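PDB 2RFB: cytochrome P450 from Picrophilus torridus, which binds heme b and probably acts as a monooxygenase, passing one atom of molecular oxygen to an organic substrate. Local coordinates for residues Asp10-Val15 with Gln256-Leu261; Lys87-Lys92 with Leu313-Arg318; Asn199-Ile204 with Ile319-Lys324; Ile232-His237 with Asp330-Leu335. All blocks are in the same frame, centred on the assembly; numbering follows the deposited sequence.

Contact 1 of 4, residues Asp10-Val15 with Gln256-Leu261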
# COMPACT_ATOMS: atom_id res chain seq x y z
N ASP A 10 23.21 -8.86 9.55
CA ASP A 10 23.21 -7.50 8.98
C ASP A 10 22.59 -6.44 9.90
O ASP A 10 21.81 -5.61 9.43
CB ASP A 10 22.52 -7.49 7.60
CG ASP A 10 23.33 -8.24 6.56
OD1 ASP A 10 22.99 -8.19 5.34
OD2 ASP A 10 24.33 -8.89 6.95
N GLY A 11 22.92 -6.47 11.19
CA GLY A 11 22.36 -5.52 12.17
C GLY A 11 20.86 -5.58 12.56
O GLY A 11 20.40 -4.71 13.32
N ALA A 12 20.11 -6.59 12.09
CA ALA A 12 18.71 -6.74 12.48
C ALA A 12 18.29 -8.20 12.71
O ALA A 12 18.94 -9.12 12.24
CB ALA A 12 17.77 -6.10 11.41
N TRP A 13 17.19 -8.39 13.43
CA TRP A 13 16.61 -9.69 13.63
C TRP A 13 15.77 -9.81 12.42
O TRP A 13 15.23 -8.83 12.00
CB TRP A 13 15.74 -9.75 14.89
CG TRP A 13 16.54 -9.84 16.16
CD1 TRP A 13 16.86 -8.81 17.00
CD2 TRP A 13 17.11 -11.03 16.76
NE1 TRP A 13 17.63 -9.28 18.06
CE2 TRP A 13 17.79 -10.63 17.94
CE3 TRP A 13 17.12 -12.39 16.40
CZ2 TRP A 13 18.47 -11.53 18.76
CZ3 TRP A 13 17.81 -13.29 17.21
CH2 TRP A 13 18.45 -12.86 18.39
N HIS A 14 15.70 -11.01 11.84
CA HIS A 14 14.69 -11.28 10.81
C HIS A 14 13.64 -12.26 11.30
O HIS A 14 13.98 -13.29 11.92
CB HIS A 14 15.36 -11.75 9.53
CG HIS A 14 16.47 -10.84 9.10
ND1 HIS A 14 16.38 -10.05 7.97
CD2 HIS A 14 17.65 -10.55 9.69
CE1 HIS A 14 17.49 -9.33 7.88
NE2 HIS A 14 18.27 -9.61 8.91
N VAL A 15 12.38 -11.89 11.09
CA VAL A 15 11.22 -12.60 11.67
C VAL A 15 10.31 -13.05 10.59
O VAL A 15 9.82 -12.24 9.78
CB VAL A 15 10.47 -11.70 12.67
CG1 VAL A 15 9.22 -12.38 13.23
CG2 VAL A 15 11.43 -11.32 13.82
N GLN A 256 17.11 -3.56 15.82
CA GLN A 256 16.19 -3.49 14.72
C GLN A 256 15.56 -4.89 14.48
O GLN A 256 16.22 -5.93 14.64
CB GLN A 256 16.90 -3.01 13.47
CG GLN A 256 15.97 -2.92 12.29
CD GLN A 256 16.66 -2.39 11.05
OE1 GLN A 256 17.86 -2.08 11.08
NE2 GLN A 256 15.93 -2.28 9.96
N VAL A 257 14.30 -4.88 14.11
CA VAL A 257 13.52 -6.08 13.94
C VAL A 257 12.80 -6.02 12.62
O VAL A 257 11.93 -5.16 12.42
CB VAL A 257 12.48 -6.19 15.04
CG1 VAL A 257 11.61 -7.38 14.79
CG2 VAL A 257 13.18 -6.39 16.38
N ILE A 258 13.19 -6.88 11.70
CA ILE A 258 12.56 -6.88 10.39
C ILE A 258 11.60 -8.08 10.27
O ILE A 258 11.96 -9.22 10.52
CB ILE A 258 13.57 -6.94 9.22
CG1 ILE A 258 14.74 -5.96 9.40
CG2 ILE A 258 12.83 -6.75 7.88
CD1 ILE A 258 15.74 -5.89 8.15
N VAL A 259 10.42 -7.81 9.79
CA VAL A 259 9.30 -8.68 9.85
C VAL A 259 8.87 -8.95 8.38
O VAL A 259 8.69 -7.99 7.58
CB VAL A 259 8.28 -7.92 10.70
CG1 VAL A 259 7.01 -7.74 10.06
CG2 VAL A 259 8.21 -8.49 12.14
N TYR A 260 8.78 -10.24 8.00
CA TYR A 260 8.55 -10.64 6.63
C TYR A 260 7.14 -11.10 6.39
O TYR A 260 6.82 -12.21 6.71
CB TYR A 260 9.54 -11.70 6.21
CG TYR A 260 10.97 -11.20 6.13
CD1 TYR A 260 11.68 -10.91 7.27
CD2 TYR A 260 11.60 -11.02 4.89
CE1 TYR A 260 12.98 -10.45 7.19
CE2 TYR A 260 12.93 -10.54 4.80
CZ TYR A 260 13.60 -10.27 5.95
OH TYR A 260 14.90 -9.83 5.91
N LEU A 261 6.34 -10.25 5.74
CA LEU A 261 4.90 -10.46 5.57
C LEU A 261 4.63 -11.54 4.54
O LEU A 261 3.74 -12.38 4.71
CB LEU A 261 4.21 -9.16 5.07
CG LEU A 261 4.47 -7.91 5.91
CD1 LEU A 261 3.73 -6.71 5.30
CD2 LEU A 261 4.13 -8.07 7.44
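Gln256 meets Ala12 and Trp13 where strands 256-259 and 12-15 run parallel, an edge pair of the small mixed sheet 7-9, 12-15, 256-259, and the pairing shows how in-register parallel strands bring side chains of the same face together. The extended side chain of Gln256 passes over the Ala12 methyl, CG lying 3.8 Å from Ala12 CB, while its NE2 bonds to Pro236 O. Its backbone O takes the first bond, from Trp13 N at 2.9 Å. Val257 turns to the other face, with Trp13 and Val15, and its CG1 lies 4.1 Å from Val15 CG2. Ile258 bonds both ways: its N donates to Trp13 O at 2.8 Å and its O accepts from Val15 N. Because CG1 of Ile258 stands beside the backbone N (chi1 -46°), it reaches the Ala12 methyl, with 3.6 Å between CG1 and Ala12 CB. Val259 lies alongside Val15, its CG2 4.0 Å from Val15 CB, and packs on Val21 and Val24 of helix 18-26. Tyr260, at the N-cap of helix 261-264, meets the His14 ring at its edge, where OH and ND1 share a hydrogen bond of 2.5 Å with either as possible donor. A phenylalanine in its place would probably leave ND1 of the buried His14 without this partner, the ring then relying on its NE2 bond to Tyr9 O and its stack on Tyr9. The backbone pairing closes with Tyr260 N donating to Val15 O at 2.9 Å.

Contact 2 of 4, residues Lys87-Lys92 with Leu313-Arg318. With SO4 (sulfate ion), chain D.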
# COMPACT_ATOMS: atom_id res chain seq x y z
N LYS A 87 -10.22 1.08 -21.44
CA LYS A 87 -10.94 1.13 -22.74
C LYS A 87 -10.11 0.71 -23.93
O LYS A 87 -10.60 0.10 -24.87
CB LYS A 87 -11.39 2.56 -23.04
CG LYS A 87 -12.86 2.85 -22.95
CD LYS A 87 -13.07 4.32 -23.32
CE LYS A 87 -14.53 4.72 -23.26
NZ LYS A 87 -14.81 5.89 -24.18
N ASN A 88 -8.84 1.09 -23.87
CA ASN A 88 -8.00 1.18 -25.05
C ASN A 88 -6.59 0.93 -24.60
O ASN A 88 -5.69 1.75 -24.83
CB ASN A 88 -8.09 2.59 -25.61
CG ASN A 88 -7.97 3.65 -24.52
OD1 ASN A 88 -7.78 3.35 -23.31
ND2 ASN A 88 -8.12 4.93 -24.93
N ILE A 89 -6.40 -0.18 -23.92
CA ILE A 89 -5.15 -0.43 -23.29
C ILE A 89 -4.46 -1.49 -24.10
O ILE A 89 -3.25 -1.62 -24.05
CB ILE A 89 -5.37 -0.91 -21.85
CG1 ILE A 89 -4.14 -0.67 -21.01
CG2 ILE A 89 -5.76 -2.37 -21.80
CD1 ILE A 89 -4.35 -1.25 -19.68
N ASP A 90 -5.24 -2.25 -24.86
CA ASP A 90 -4.70 -3.37 -25.59
C ASP A 90 -3.33 -3.07 -26.19
O ASP A 90 -3.10 -1.97 -26.73
CB ASP A 90 -5.69 -3.81 -26.69
CG ASP A 90 -7.02 -4.23 -26.11
OD1 ASP A 90 -7.20 -5.45 -25.84
OD2 ASP A 90 -7.85 -3.31 -25.89
N ASN A 91 -2.43 -4.04 -26.06
CA ASN A 91 -1.10 -3.98 -26.65
C ASN A 91 -0.11 -3.11 -25.92
O ASN A 91 1.06 -3.09 -26.29
CB ASN A 91 -1.16 -3.50 -28.08
CG ASN A 91 -1.25 -4.62 -29.03
OD1 ASN A 91 -0.27 -5.37 -29.20
ND2 ASN A 91 -2.40 -4.75 -29.69
N LYS A 92 -0.58 -2.42 -24.89
CA LYS A 92 0.23 -1.46 -24.15
C LYS A 92 0.72 -2.04 -22.87
O LYS A 92 0.32 -3.14 -22.50
CB LYS A 92 -0.56 -0.19 -23.85
CG LYS A 92 -0.81 0.60 -25.13
CD LYS A 92 -1.81 1.67 -24.93
CE LYS A 92 -2.09 2.32 -26.28
NZ LYS A 92 -2.60 3.71 -26.11
N LEU A 313 -10.89 -8.53 -16.07
CA LEU A 313 -11.46 -9.79 -16.52
C LEU A 313 -12.50 -9.64 -17.62
O LEU A 313 -12.58 -10.52 -18.48
CB LEU A 313 -11.96 -10.63 -15.35
CG LEU A 313 -10.86 -11.25 -14.46
CD1 LEU A 313 -11.51 -11.90 -13.25
CD2 LEU A 313 -10.16 -12.30 -15.24
N ASN A 314 -13.27 -8.53 -17.63
CA ASN A 314 -14.29 -8.37 -18.69
C ASN A 314 -13.74 -7.77 -19.99
O ASN A 314 -14.43 -7.76 -21.00
CB ASN A 314 -15.47 -7.51 -18.20
CG ASN A 314 -16.35 -8.24 -17.20
OD1 ASN A 314 -16.22 -8.04 -15.99
ND2 ASN A 314 -17.22 -9.09 -17.68
N HIS A 315 -12.53 -7.23 -19.95
CA HIS A 315 -11.95 -6.62 -21.13
C HIS A 315 -11.17 -7.64 -21.98
O HIS A 315 -11.25 -7.60 -23.19
CB HIS A 315 -11.04 -5.44 -20.73
CG HIS A 315 -10.67 -4.58 -21.90
ND1 HIS A 315 -9.49 -4.74 -22.59
CD2 HIS A 315 -11.37 -3.62 -22.55
CE1 HIS A 315 -9.47 -3.89 -23.61
NE2 HIS A 315 -10.59 -3.19 -23.61
N PHE A 316 -10.45 -8.55 -21.35
CA PHE A 316 -9.69 -9.57 -22.08
C PHE A 316 -10.38 -10.95 -22.10
O PHE A 316 -11.01 -11.34 -21.14
CB PHE A 316 -8.27 -9.67 -21.49
CG PHE A 316 -7.51 -8.36 -21.49
CD1 PHE A 316 -6.97 -7.85 -22.67
CD2 PHE A 316 -7.35 -7.63 -20.32
CE1 PHE A 316 -6.27 -6.62 -22.67
CE2 PHE A 316 -6.66 -6.41 -20.30
CZ PHE A 316 -6.11 -5.91 -21.47
N LYS A 317 -10.28 -11.70 -23.20
CA LYS A 317 -10.82 -13.07 -23.24
C LYS A 317 -9.77 -14.06 -22.73
O LYS A 317 -10.09 -15.03 -22.04
CB LYS A 317 -11.28 -13.46 -24.66
CG LYS A 317 -12.66 -12.93 -25.11
CD LYS A 317 -13.13 -13.55 -26.49
CE LYS A 317 -12.57 -12.80 -27.74
NZ LYS A 317 -13.03 -13.33 -29.13
N ARG A 318 -8.51 -13.78 -23.08
CA ARG A 318 -7.39 -14.63 -22.77
C ARG A 318 -6.36 -13.72 -22.10
O ARG A 318 -6.14 -12.58 -22.56
CB ARG A 318 -6.81 -15.28 -24.05
CG ARG A 318 -7.70 -16.37 -24.70
CD ARG A 318 -7.09 -16.95 -26.03
NE ARG A 318 -8.08 -17.55 -26.94
CZ ARG A 318 -7.83 -18.05 -28.16
NH1 ARG A 318 -6.59 -18.04 -28.66
NH2 ARG A 318 -8.82 -18.55 -28.91
S SO4 D . -9.01 -10.09 -26.04
O1 SO4 D . -7.83 -10.82 -25.57
O2 SO4 D . -9.24 -10.41 -27.46
O3 SO4 D . -10.23 -10.54 -25.35
O4 SO4 D . -8.85 -8.64 -25.81
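Ile89 and Asp90 face His315 and Phe316 across a surface contact, and the chain that carries them, just after helix 75-86, folds into a type II beta turn, Ile89 to Lys92, closed by Lys92 N to Ile89 O at 2.9 Å. The other partner is the C-terminal end of helix 298-315, the L helix of the P450 fold, and illustrates how a helix end can be covered mainly by side-chain packing. Ile89 brings its CG2 methyl to 3.6 Å from Phe316 CZ, the two side chains crossing at about a right angle; behind it Ile89 packs on Ile94 and Tyr98 of helix 94-99. With CG of His315 turned opposite the backbone N (chi1 -166°), the imidazole reaches the loop and also rests on Phe316, its ND1 3.7 Å above the plane of the phenyl ring, over its centre. A serine at His315 would probably strip that imidazole cover from the Phe316 face. The carboxylate of Asp90 slides past Phe316 in the opposite direction, its plane turned 65° from the ring. A sulfate, probably from the crystallisation liquor, lies by the same ring, while Asp90 OD1 comes to 3.5 Å from Phe316 CE1.

Contact 3 of 4, residues Asn199-Ile204 with Ile319-Lys324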
# COMPACT_ATOMS: atom_id res chain seq x y z
N ASN A 199 -0.01 -8.16 -9.72
CA ASN A 199 0.04 -9.48 -9.14
C ASN A 199 -1.28 -10.27 -9.35
O ASN A 199 -1.23 -11.51 -9.51
CB ASN A 199 0.41 -9.40 -7.66
CG ASN A 199 1.83 -8.82 -7.42
OD1 ASN A 199 2.65 -8.71 -8.34
ND2 ASN A 199 2.07 -8.39 -6.19
N MET A 200 -2.44 -9.61 -9.39
CA MET A 200 -3.68 -10.34 -9.74
C MET A 200 -3.63 -10.83 -11.19
O MET A 200 -4.23 -11.88 -11.54
CB MET A 200 -4.94 -9.50 -9.57
CG MET A 200 -5.06 -8.90 -8.14
SD MET A 200 -6.73 -8.28 -7.90
CE MET A 200 -6.70 -6.78 -8.86
N ILE A 201 -2.91 -10.10 -12.04
CA ILE A 201 -2.89 -10.48 -13.45
C ILE A 201 -1.99 -11.72 -13.50
O ILE A 201 -2.29 -12.69 -14.18
CB ILE A 201 -2.42 -9.31 -14.38
CG1 ILE A 201 -3.51 -8.23 -14.45
CG2 ILE A 201 -2.04 -9.80 -15.78
CD1 ILE A 201 -3.02 -6.87 -14.94
N ARG A 202 -0.91 -11.71 -12.72
CA ARG A 202 -0.08 -12.89 -12.61
C ARG A 202 -0.83 -14.14 -12.07
O ARG A 202 -0.61 -15.27 -12.52
CB ARG A 202 1.11 -12.53 -11.74
CG ARG A 202 2.05 -13.63 -11.54
CD ARG A 202 3.23 -13.16 -10.76
NE ARG A 202 4.12 -14.29 -10.50
CZ ARG A 202 5.14 -14.25 -9.65
NH1 ARG A 202 5.44 -13.13 -8.98
NH2 ARG A 202 5.88 -15.31 -9.47
N VAL A 203 -1.71 -13.99 -11.10
CA VAL A 203 -2.43 -15.19 -10.66
C VAL A 203 -3.22 -15.72 -11.86
O VAL A 203 -3.17 -16.93 -12.15
CB VAL A 203 -3.38 -14.92 -9.46
CG1 VAL A 203 -4.30 -16.15 -9.22
CG2 VAL A 203 -2.58 -14.52 -8.23
N ILE A 204 -3.94 -14.83 -12.54
CA ILE A 204 -4.79 -15.26 -13.65
C ILE A 204 -3.96 -15.99 -14.73
O ILE A 204 -4.31 -17.11 -15.12
CB ILE A 204 -5.54 -14.10 -14.33
CG1 ILE A 204 -6.45 -13.34 -13.34
CG2 ILE A 204 -6.33 -14.64 -15.52
CD1 ILE A 204 -7.51 -14.24 -12.69
N ILE A 319 -5.77 -14.20 -21.01
CA ILE A 319 -4.76 -13.44 -20.28
C ILE A 319 -3.46 -14.24 -20.12
O ILE A 319 -3.34 -15.01 -19.21
CB ILE A 319 -5.35 -12.96 -18.89
CG1 ILE A 319 -6.52 -12.00 -19.17
CG2 ILE A 319 -4.28 -12.34 -17.94
CD1 ILE A 319 -7.03 -11.27 -17.98
N LYS A 320 -2.52 -14.09 -21.06
CA LYS A 320 -1.14 -14.62 -20.97
C LYS A 320 -0.18 -13.46 -20.83
O LYS A 320 -0.23 -12.50 -21.61
CB LYS A 320 -0.71 -15.39 -22.22
CG LYS A 320 -1.67 -16.45 -22.76
CD LYS A 320 -1.36 -16.78 -24.23
CE LYS A 320 -2.58 -17.46 -24.93
NZ LYS A 320 -3.90 -16.69 -24.80
N ILE A 321 0.72 -13.53 -19.87
CA ILE A 321 1.71 -12.48 -19.71
C ILE A 321 2.81 -12.72 -20.71
O ILE A 321 3.29 -13.82 -20.83
CB ILE A 321 2.29 -12.48 -18.31
CG1 ILE A 321 1.28 -11.87 -17.32
CG2 ILE A 321 3.66 -11.75 -18.31
CD1 ILE A 321 1.73 -11.87 -15.81
N ASP A 322 3.20 -11.71 -21.47
CA ASP A 322 4.33 -11.91 -22.38
C ASP A 322 5.66 -11.71 -21.68
O ASP A 322 6.08 -10.59 -21.48
CB ASP A 322 4.26 -10.98 -23.59
CG ASP A 322 5.39 -11.21 -24.56
OD1 ASP A 322 6.40 -11.86 -24.21
OD2 ASP A 322 5.27 -10.73 -25.70
N TYR A 323 6.35 -12.79 -21.37
CA TYR A 323 7.56 -12.71 -20.57
C TYR A 323 8.84 -12.31 -21.30
O TYR A 323 9.89 -12.15 -20.65
CB TYR A 323 7.77 -14.03 -19.79
CG TYR A 323 7.03 -13.98 -18.49
CD1 TYR A 323 5.86 -14.71 -18.30
CD2 TYR A 323 7.45 -13.12 -17.48
CE1 TYR A 323 5.17 -14.61 -17.12
CE2 TYR A 323 6.76 -13.04 -16.29
CZ TYR A 323 5.62 -13.78 -16.14
OH TYR A 323 4.93 -13.68 -14.96
N LYS A 324 8.77 -12.17 -22.62
CA LYS A 324 9.88 -11.67 -23.41
C LYS A 324 9.92 -10.13 -23.39
O LYS A 324 10.83 -9.53 -23.97
CB LYS A 324 9.78 -12.18 -24.85
CG LYS A 324 10.25 -13.60 -25.02
CD LYS A 324 9.86 -14.16 -26.38
CE LYS A 324 10.35 -15.61 -26.57
NZ LYS A 324 9.47 -16.54 -25.81
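Just ahead of Ile201 and Arg202, which touch Ile319 and Ile321, Asn199 ND2 is gripped by two carbonyl oxygens, Leu335 O and Tyr229 O. All three helical residues belong to 175-206, the long central helix of the P450 fold, and the contact is a worked case of an irregular chain laying alternate residues on a helix. Here Ile319 and Ile321 turn toward the helix, while Lys320 between them turns away. Ile321 reaches in with its CD1, which stops 3.8 Å from the backbone CA of Arg202, and its backbone N bonds to Asp205 OD2, so the loop is also tied to the helix by a polar bond. In Arg202, CG lies opposite the backbone N (chi1 -180°) and the chain continues extended to NE, which forms a salt bridge with Glu206 OE2; Tyr229 adds a cation-pi contact. One turn apart, Ile201 and Ile204 present CG2 methyls to Ile319. Ile201 CG2 lies 4.0 Å from Ile319 CG2, those side chains crossing at about a right angle, and Ile204 CG2 lies 3.9 Å from Ile319 CB. Ile312 of helix 298-315 packs on both Ile201 and Ile319. Tyr323 lays one ring face over Ile321, whose CG2 is 3.4 Å above the plane toward its rim, and bonds through OH to Tyr337 OH. An Asx turn spans Tyr323, Lys324 N donating to Asp322 OD1 at 2.9 Å, nearly end-on to that carboxylate oxygen.

Contact 4 of 4, residues Ile232-His237 with Asp330-Leu335. With HEM (protoporphyrin IX containing Fe), chain G.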
# COMPACT_ATOMS: atom_id res chain seq x y z
N ILE A 232 3.88 -5.82 -0.47
CA ILE A 232 4.97 -5.52 0.46
C ILE A 232 5.50 -6.79 1.12
O ILE A 232 4.76 -7.48 1.82
CB ILE A 232 4.52 -4.49 1.55
CG1 ILE A 232 4.13 -3.17 0.81
CG2 ILE A 232 5.66 -4.27 2.60
CD1 ILE A 232 3.82 -2.03 1.73
N GLN A 233 6.77 -7.08 0.89
CA GLN A 233 7.36 -8.34 1.34
C GLN A 233 7.88 -8.33 2.75
O GLN A 233 7.85 -9.37 3.44
CB GLN A 233 8.44 -8.80 0.35
CG GLN A 233 7.89 -9.20 -1.03
CD GLN A 233 7.13 -10.53 -0.96
OE1 GLN A 233 7.73 -11.59 -0.71
NE2 GLN A 233 5.81 -10.47 -1.14
N PHE A 234 8.41 -7.17 3.18
CA PHE A 234 8.86 -6.99 4.57
C PHE A 234 8.75 -5.55 5.02
O PHE A 234 8.64 -4.64 4.20
CB PHE A 234 10.24 -7.57 4.81
CG PHE A 234 11.37 -6.89 4.05
CD1 PHE A 234 12.06 -5.82 4.61
CD2 PHE A 234 11.77 -7.36 2.79
CE1 PHE A 234 13.16 -5.21 3.94
CE2 PHE A 234 12.83 -6.77 2.13
CZ PHE A 234 13.52 -5.66 2.71
N LEU A 235 8.71 -5.34 6.35
CA LEU A 235 8.70 -4.02 6.97
C LEU A 235 10.00 -3.96 7.75
O LEU A 235 10.13 -4.69 8.72
CB LEU A 235 7.57 -3.93 7.96
CG LEU A 235 6.25 -4.11 7.28
CD1 LEU A 235 5.16 -4.16 8.36
CD2 LEU A 235 5.99 -2.95 6.24
N PRO A 236 10.96 -3.13 7.33
CA PRO A 236 12.26 -3.09 8.03
C PRO A 236 12.32 -2.26 9.30
O PRO A 236 13.30 -2.38 10.06
CB PRO A 236 13.22 -2.49 6.96
CG PRO A 236 12.36 -1.65 6.06
CD PRO A 236 10.91 -2.19 6.18
N HIS A 237 11.33 -1.41 9.56
CA HIS A 237 11.53 -0.43 10.64
C HIS A 237 10.75 -0.74 11.90
O HIS A 237 9.63 -0.25 12.06
CB HIS A 237 11.25 0.99 10.11
CG HIS A 237 12.22 1.43 9.04
ND1 HIS A 237 13.59 1.32 9.19
CD2 HIS A 237 12.02 1.94 7.80
CE1 HIS A 237 14.19 1.75 8.09
NE2 HIS A 237 13.26 2.15 7.24
N ASP A 330 12.91 -5.17 -9.45
CA ASP A 330 14.13 -5.65 -8.81
C ASP A 330 14.18 -5.55 -7.27
O ASP A 330 14.93 -6.31 -6.63
CB ASP A 330 15.36 -5.01 -9.47
CG ASP A 330 14.98 -3.78 -10.37
OD1 ASP A 330 13.78 -3.30 -10.35
OD2 ASP A 330 15.90 -3.31 -11.10
N ASN A 331 13.40 -4.66 -6.66
CA ASN A 331 13.52 -4.38 -5.24
C ASN A 331 12.98 -5.54 -4.35
O ASN A 331 11.84 -5.98 -4.51
CB ASN A 331 12.82 -3.05 -4.95
CG ASN A 331 12.85 -2.64 -3.45
OD1 ASN A 331 12.28 -1.61 -3.08
ND2 ASN A 331 13.50 -3.43 -2.60
N LYS A 332 13.78 -6.05 -3.40
CA LYS A 332 13.32 -7.21 -2.63
C LYS A 332 12.23 -6.91 -1.60
O LYS A 332 11.50 -7.78 -1.17
CB LYS A 332 14.49 -7.98 -2.04
CG LYS A 332 15.23 -7.25 -0.92
CD LYS A 332 16.67 -7.85 -0.68
CE LYS A 332 17.06 -7.80 0.86
NZ LYS A 332 16.20 -8.68 1.82
N MET A 333 12.09 -5.65 -1.26
CA MET A 333 11.10 -5.25 -0.30
C MET A 333 9.65 -5.30 -0.84
O MET A 333 8.71 -5.32 -0.05
CB MET A 333 11.43 -3.86 0.19
CG MET A 333 10.45 -3.36 1.24
SD MET A 333 11.10 -1.82 2.04
CE MET A 333 9.47 -1.26 2.70
N VAL A 334 9.46 -5.32 -2.15
CA VAL A 334 8.09 -5.26 -2.71
C VAL A 334 7.98 -6.34 -3.79
O VAL A 334 9.00 -6.93 -4.16
CB VAL A 334 7.76 -3.87 -3.31
CG1 VAL A 334 8.00 -2.75 -2.30
CG2 VAL A 334 8.56 -3.63 -4.60
N LEU A 335 6.79 -6.60 -4.29
CA LEU A 335 6.65 -7.60 -5.31
C LEU A 335 5.66 -7.16 -6.38
O LEU A 335 4.46 -6.94 -6.11
CB LEU A 335 6.24 -8.93 -4.67
CG LEU A 335 5.88 -10.10 -5.61
CD1 LEU A 335 7.05 -10.51 -6.51
CD2 LEU A 335 5.34 -11.31 -4.85
CHA HEM G . 0.21 1.24 6.40
CHB HEM G . 0.48 -2.43 3.12
CHC HEM G . -2.45 0.26 0.17
CHD HEM G . -2.14 4.17 3.08
C1A HEM G . 0.49 0.01 5.77
C2A HEM G . 1.21 -1.08 6.37
C3A HEM G . 1.27 -2.09 5.43
C4A HEM G . 0.57 -1.62 4.29
CMA HEM G . 1.92 -3.56 5.44
CAA HEM G . 1.80 -1.08 7.82
CBA HEM G . 3.26 -0.55 7.87
CGA HEM G . 3.68 -0.74 9.30
O1A HEM G . 2.98 -1.46 10.10
O2A HEM G . 4.73 -0.16 9.65
C1B HEM G . -0.32 -2.03 2.03
C2B HEM G . -0.74 -2.84 0.91
C3B HEM G . -1.53 -2.01 0.15
C4B HEM G . -1.62 -0.74 0.77
CMB HEM G . -0.28 -4.35 0.74
CAB HEM G . -2.36 -2.07 -1.23
CBB HEM G . -2.80 -3.28 -1.84
C1C HEM G . -2.77 1.58 0.67
C2C HEM G . -3.64 2.67 0.18
C3C HEM G . -3.49 3.72 1.03
C4C HEM G . -2.54 3.37 2.01
CMC HEM G . -4.62 2.77 -1.08
CAC HEM G . -4.23 5.11 0.98
CBC HEM G . -3.57 6.29 0.99
C1D HEM G . -1.47 3.71 4.26
C2D HEM G . -1.16 4.52 5.42
C3D HEM G . -0.42 3.58 6.39
C4D HEM G . -0.39 2.33 5.74
CMD HEM G . -1.45 6.03 5.67
CAD HEM G . 0.19 3.79 7.81
CBD HEM G . -0.95 3.63 8.84
CGD HEM G . -0.43 3.84 10.23
O1D HEM G . 0.83 3.82 10.41
O2D HEM G . -1.27 4.03 11.16
NA HEM G . 0.09 -0.35 4.48
NB HEM G . -0.92 -0.74 1.93
NC HEM G . -2.14 2.08 1.81
ND HEM G . -0.99 2.40 4.49
FE HEM G . -1.17 0.85 3.29
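The Phe234 ring carries Met333 over one face, with CG 4.1 Å above its centre, and Lys332 at its edge, with CG in the ring plane and 3.9 Å from Phe234 CE2. Tyr260 meets the same ring with planes at about 35°. The contact exemplifies how one aromatic ring can knit two irregular loops together. Phe234 has CG set between the backbone N and carbonyl carbon (chi1 65°), a rotation that brings CE2 and CZ up to the type I turn Asn331-Val334. Met333 then makes an off-centre CH-pi contact through CB and an oblique Met-aromatic contact, SD lying 4.8 Å from the ring centroid. Its chain stretches on across the ring at about a right angle, until CE stops 3.9 Å from Pro236 CD. The backbones join at a single bridge, Ile232 with Val334, where Gln233 N donates to Met333 O at 2.8 Å from well above the carbonyl plane, 38° out of it. The Gln233 side chain bends back so that NE2 lies 3.8 Å from Leu335 CD2 while bonding to Ser230 O. On the opposite flank Ile232 and Leu235 line the heme pocket: Ile232 CD1 is 3.6 Å from the heme meso carbon CHB, and Leu235 CD1 is 3.8 Å from the propionate carbon CGA. Helix 175-206 receives Ile232 on Thr192 and Val334 on Glu191 and Asn195, whereas backbone bonds of Leu235 with Val259 and of Gln233 with Gly262 tie residues 232-237 to strand 256-259 and helix 261-264.

The four contacts show chemistry following place in the fold. Contacts 1 and 3 are partly buried, yet contact 1 is stitched by regular strand hydrogen bonds and contact 3 joins helix to loop mainly by branched aliphatic packing. Contacts 2 and 4 are surface contacts: contact 2 lies at the periphery, away from the heme, whereas contact 4, one backbone bond plus an aromatic centre, reaches the heme. Helix 298-315 supplies contact 2 and packs on contact 3; helix 175-206 supplies contact 3 and packs on contact 4, which in turn touches contact 1. Contacts 1 and 2 stand on opposite sides of the molecule's centre, their own centres about 40 Å apart, and Leu313 joins contact 2 to Ile204 and Ile319.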